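Local coordinates for Mgp-operon protein 3 (Mycoplasma pneumoniae, PDB 6RJ1), which is a membrane-anchored surface protein, P40/P90, that probably takes part in adhesion to host cells, at residues T174-L179 / A772-N777; V667-A672 / V758-L763. All coordinates share one frame; numbering follows the deposited sequence.

Overall arrangement
Contacts 1 and 2 lie on the same side of the chain's centre, their own centres about 10 Å apart. Both use the long loop between strands 723-732 and 779-786, which leads from the mixed ten-stranded sheet to an antiparallel sheet further along the chain. The order in sequence is 174-179, 667-672, 758-763, 772-777, so contact 2 falls within the span bracketed by contact 1. One loop thus meets both the short helical segment 176-179 and helix 666-673. The contacts join directly: N176 ND2 is 3.2 Å from L763 O, a probable hydrogen bond, and L775 CD2 packs 3.5 Å from A672 CB. Parts distant in sequence are thereby held together within one part of the extracellular fold.

Contact 1 (T174-L179 / A772-N777); sequences TPNAGL and ANSLLN
N176 meets S774 through both ends of its side-chain amide. The backbone N of S774 donates to N176 OD1 at 3.0 Å, with 164° at the hydrogen and the donor tilted from the carbonyl plane. N176 ND2 in turn donates to S774 OG at 3.0 Å, almost straight at 173°, with the acceptor lying close to the amide plane. Two bonds to a single residue limit rotation of the amide, and S774 OG is also hydrogen-bonded to S740 OG. In N176 the CG lies beside the backbone N, anti to the carbonyl carbon (chi1 -82°), which swings the amide toward S774. The N773 side chain crosses that of N176 nearly perpendicularly, with the two amide planes steeply inclined to each other; N773 CB rests 3.4 Å from N176 OD1. N773 OD1 reaches forward along its own chain, accepting from L775 N at 3.0 Å (an Asx turn) and from L776 N at 2.8 Å (an Asx motif). That motif shapes the loop ahead of strand 779-786, while R806 binds the carbonyl oxygens of N773 and L776. On the apolar side the buried leucines L179 and L776 meet by their ends, L179 CD2 3.9 Å from L776 CD1. The other end, at P175 and A772, is looser and partly exposed. Here the CB of A772 approaches T174 O at 3.7 Å, and water does part of the joining: one molecule links T174 O to N773 ND2, and a second accepts from N176 N and donates to A772 O, 2.7 Å from that oxygen.

Contact 2 (V667-A672 / V758-L763); sequences VTVFDA and VKISTL
V669 carries CG1 anti to its own nitrogen and CG2 beside it (chi1 171°), and this setting spreads the two methyls over different parts of the 758-763 loop. I760 answers with CG1 beside its backbone N (chi1 -49°) and CD1 extended beyond it (chi2 167°), a shape that carries the chain's end to T668. The CG2 methyl of V669 sits over the flat face of the peptide joining K759 to I760, 3.5 Å from K759 C and equally 3.5 Å from I760 N; it also touches I760 CG1 at 3.9 Å. V669 CG1 meets L763 CD1 at 3.8 Å, the two side chains running antiparallel alongside one another. V669 is the main residue that helix 666-673 presents, with T668 beside it, to a loop folded as a type I beta turn from I760 to L763, closed by a 3.1 Å bond from L763 N to I760 O. The turn sets I760 and L763 at its two ends, so both can touch the same valine. Ahead of it, K759 N donates to T762 OG1 at 3.1 Å, tying the loop to itself. No hydrogen bond crosses between the helix and the loop. T668 lies across I760 nearly perpendicularly, T668 OG1 making a van der Waals contact with the I760 CD1 methyl at 3.6 Å; the hydroxyl is hydrogen-bonded to G663 O and D665 O. At the partly exposed margin K759 NZ donates to S761 OG, whose other partner is D664 on the chain leading into the helix.

Contact 1 (T174-L179 / A772-N777)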
# COMPACT_ATOMS: atom_id res chain seq x y z
N THR A 174 -14.21 6.50 -4.12
CA THR A 174 -13.73 6.48 -5.50
C THR A 174 -14.45 5.34 -6.23
O THR A 174 -14.27 4.18 -5.86
CB THR A 174 -12.19 6.33 -5.54
OG1 THR A 174 -11.58 7.40 -4.81
CG2 THR A 174 -11.64 6.30 -6.97
N PRO A 175 -15.31 5.66 -7.24
CA PRO A 175 -16.01 4.58 -7.95
C PRO A 175 -15.12 3.91 -9.01
O PRO A 175 -14.12 4.48 -9.43
CB PRO A 175 -17.21 5.29 -8.57
CG PRO A 175 -16.79 6.71 -8.73
CD PRO A 175 -15.64 6.98 -7.80
N ASN A 176 -15.51 2.70 -9.44
CA ASN A 176 -14.82 1.91 -10.48
C ASN A 176 -14.53 2.71 -11.76
O ASN A 176 -13.41 2.67 -12.25
CB ASN A 176 -15.60 0.62 -10.80
CG ASN A 176 -15.36 -0.53 -9.84
OD1 ASN A 176 -14.31 -0.64 -9.17
ND2 ASN A 176 -16.32 -1.43 -9.78
N ALA A 177 -15.53 3.48 -12.28
CA ALA A 177 -15.38 4.32 -13.48
C ALA A 177 -14.38 5.46 -13.25
O ALA A 177 -13.72 5.91 -14.20
CB ALA A 177 -16.73 4.87 -13.91
N GLY A 178 -14.26 5.90 -12.00
CA GLY A 178 -13.30 6.91 -11.58
C GLY A 178 -11.88 6.41 -11.77
O GLY A 178 -11.00 7.20 -12.08
N LEU A 179 -11.64 5.09 -11.61
CA LEU A 179 -10.32 4.50 -11.81
C LEU A 179 -10.00 4.26 -13.29
O LEU A 179 -8.82 4.21 -13.66
CB LEU A 179 -10.18 3.18 -11.02
CG LEU A 179 -9.78 3.21 -9.53
CD1 LEU A 179 -9.02 4.48 -9.13
CD2 LEU A 179 -10.94 2.94 -8.65
N ALA A 772 -16.18 1.95 -2.39
CA ALA A 772 -17.12 2.10 -3.50
C ALA A 772 -16.63 1.34 -4.74
O ALA A 772 -17.43 1.04 -5.63
CB ALA A 772 -17.32 3.57 -3.84
N ASN A 773 -15.32 1.03 -4.80
CA ASN A 773 -14.70 0.28 -5.89
C ASN A 773 -14.58 -1.21 -5.51
O ASN A 773 -14.52 -1.54 -4.33
CB ASN A 773 -13.32 0.86 -6.25
CG ASN A 773 -12.18 0.31 -5.43
OD1 ASN A 773 -11.56 -0.69 -5.79
ND2 ASN A 773 -11.88 0.94 -4.31
N SER A 774 -14.51 -2.08 -6.53
CA SER A 774 -14.34 -3.54 -6.39
C SER A 774 -13.17 -3.98 -7.27
O SER A 774 -13.14 -5.10 -7.77
CB SER A 774 -15.62 -4.26 -6.82
OG SER A 774 -15.90 -3.98 -8.18
N LEU A 775 -12.20 -3.06 -7.44
CA LEU A 775 -11.07 -3.19 -8.34
C LEU A 775 -9.73 -3.25 -7.62
O LEU A 775 -8.84 -4.00 -8.06
CB LEU A 775 -11.09 -1.95 -9.26
CG LEU A 775 -10.72 -2.03 -10.76
CD1 LEU A 775 -9.63 -1.06 -11.10
CD2 LEU A 775 -10.40 -3.43 -11.24
N LEU A 776 -9.55 -2.43 -6.58
CA LEU A 776 -8.27 -2.30 -5.88
C LEU A 776 -8.22 -3.04 -4.58
O LEU A 776 -9.14 -2.94 -3.77
CB LEU A 776 -7.92 -0.81 -5.66
CG LEU A 776 -8.16 0.14 -6.83
CD1 LEU A 776 -8.12 1.57 -6.38
CD2 LEU A 776 -7.20 -0.11 -7.98
N ASN A 777 -7.13 -3.79 -4.38
CA ASN A 777 -6.93 -4.52 -3.14
C ASN A 777 -6.33 -3.61 -2.07
O ASN A 777 -5.70 -2.60 -2.39
CB ASN A 777 -6.13 -5.80 -3.34
CG ASN A 777 -6.50 -6.88 -2.35
OD1 ASN A 777 -7.22 -6.67 -1.37
ND2 ASN A 777 -6.02 -8.08 -2.57
O HOH W 1 -13.13 3.42 -3.39
O HOH W 2 -17.94 1.71 -8.20

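Contact 2 (V667-A672 / V758-L763)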
# COMPACT_ATOMS: atom_id res chain seq x y z
N VAL A 667 -8.75 -6.94 -19.96
CA VAL A 667 -7.52 -7.54 -19.45
C VAL A 667 -7.17 -7.01 -18.04
O VAL A 667 -6.88 -7.81 -17.15
CB VAL A 667 -6.34 -7.48 -20.46
CG1 VAL A 667 -5.86 -6.06 -20.71
CG2 VAL A 667 -5.18 -8.37 -20.02
N THR A 668 -7.27 -5.68 -17.83
CA THR A 668 -7.00 -5.03 -16.54
C THR A 668 -8.00 -5.48 -15.47
O THR A 668 -7.61 -5.68 -14.32
CB THR A 668 -6.93 -3.51 -16.73
OG1 THR A 668 -8.09 -3.12 -17.46
CG2 THR A 668 -5.70 -3.07 -17.51
N VAL A 669 -9.28 -5.70 -15.86
CA VAL A 669 -10.35 -6.21 -15.00
C VAL A 669 -10.00 -7.65 -14.59
O VAL A 669 -10.05 -7.99 -13.41
CB VAL A 669 -11.74 -6.11 -15.69
CG1 VAL A 669 -12.82 -6.84 -14.90
CG2 VAL A 669 -12.14 -4.67 -15.92
N PHE A 670 -9.60 -8.48 -15.56
CA PHE A 670 -9.20 -9.87 -15.36
C PHE A 670 -7.98 -10.00 -14.44
O PHE A 670 -7.94 -10.89 -13.59
CB PHE A 670 -8.99 -10.56 -16.71
CG PHE A 670 -10.23 -11.22 -17.26
CD1 PHE A 670 -11.34 -10.47 -17.62
CD2 PHE A 670 -10.30 -12.60 -17.40
CE1 PHE A 670 -12.50 -11.09 -18.09
CE2 PHE A 670 -11.46 -13.22 -17.88
CZ PHE A 670 -12.56 -12.45 -18.22
N ASP A 671 -7.03 -9.09 -14.59
CA ASP A 671 -5.79 -9.05 -13.81
C ASP A 671 -6.03 -8.60 -12.38
O ASP A 671 -5.33 -9.05 -11.48
CB ASP A 671 -4.79 -8.11 -14.48
CG ASP A 671 -4.13 -8.62 -15.76
OD1 ASP A 671 -4.66 -9.58 -16.36
OD2 ASP A 671 -3.09 -8.08 -16.14
N ALA A 672 -6.97 -7.68 -12.16
CA ALA A 672 -7.25 -7.16 -10.83
C ALA A 672 -8.16 -8.08 -10.04
O ALA A 672 -8.06 -8.12 -8.82
CB ALA A 672 -7.87 -5.78 -10.94
N VAL A 758 -16.71 -6.49 -20.69
CA VAL A 758 -16.65 -5.75 -19.42
C VAL A 758 -15.27 -5.14 -19.24
O VAL A 758 -14.26 -5.85 -19.20
CB VAL A 758 -17.14 -6.55 -18.17
CG1 VAL A 758 -16.96 -5.74 -16.88
CG2 VAL A 758 -18.59 -7.00 -18.32
N LYS A 759 -15.26 -3.81 -19.14
CA LYS A 759 -14.09 -2.99 -18.87
C LYS A 759 -14.24 -2.38 -17.46
O LYS A 759 -15.19 -2.73 -16.75
CB LYS A 759 -13.86 -1.95 -19.98
CG LYS A 759 -15.10 -1.28 -20.55
CD LYS A 759 -14.72 -0.49 -21.80
CE LYS A 759 -15.89 0.19 -22.47
NZ LYS A 759 -16.39 1.35 -21.68
N ILE A 760 -13.28 -1.57 -17.00
CA ILE A 760 -13.30 -0.97 -15.66
C ILE A 760 -14.54 -0.08 -15.45
O ILE A 760 -15.25 -0.24 -14.46
CB ILE A 760 -11.97 -0.23 -15.32
CG1 ILE A 760 -10.73 -1.09 -15.60
CG2 ILE A 760 -11.98 0.27 -13.87
CD1 ILE A 760 -9.42 -0.33 -15.59
N SER A 761 -14.81 0.81 -16.42
CA SER A 761 -15.93 1.74 -16.37
C SER A 761 -17.30 1.05 -16.31
O SER A 761 -18.21 1.62 -15.73
CB SER A 761 -15.86 2.74 -17.53
OG SER A 761 -15.80 2.07 -18.78
N THR A 762 -17.43 -0.18 -16.87
CA THR A 762 -18.71 -0.91 -16.86
C THR A 762 -18.83 -1.90 -15.67
O THR A 762 -19.93 -2.39 -15.41
CB THR A 762 -19.00 -1.58 -18.21
OG1 THR A 762 -18.03 -2.59 -18.47
CG2 THR A 762 -19.05 -0.58 -19.35
N LEU A 763 -17.71 -2.13 -14.94
CA LEU A 763 -17.65 -2.99 -13.76
C LEU A 763 -18.48 -2.36 -12.63
O LEU A 763 -18.31 -1.18 -12.33
CB LEU A 763 -16.19 -3.22 -13.31
CG LEU A 763 -15.93 -4.37 -12.34
CD1 LEU A 763 -15.97 -5.72 -13.05
CD2 LEU A 763 -14.60 -4.20 -11.64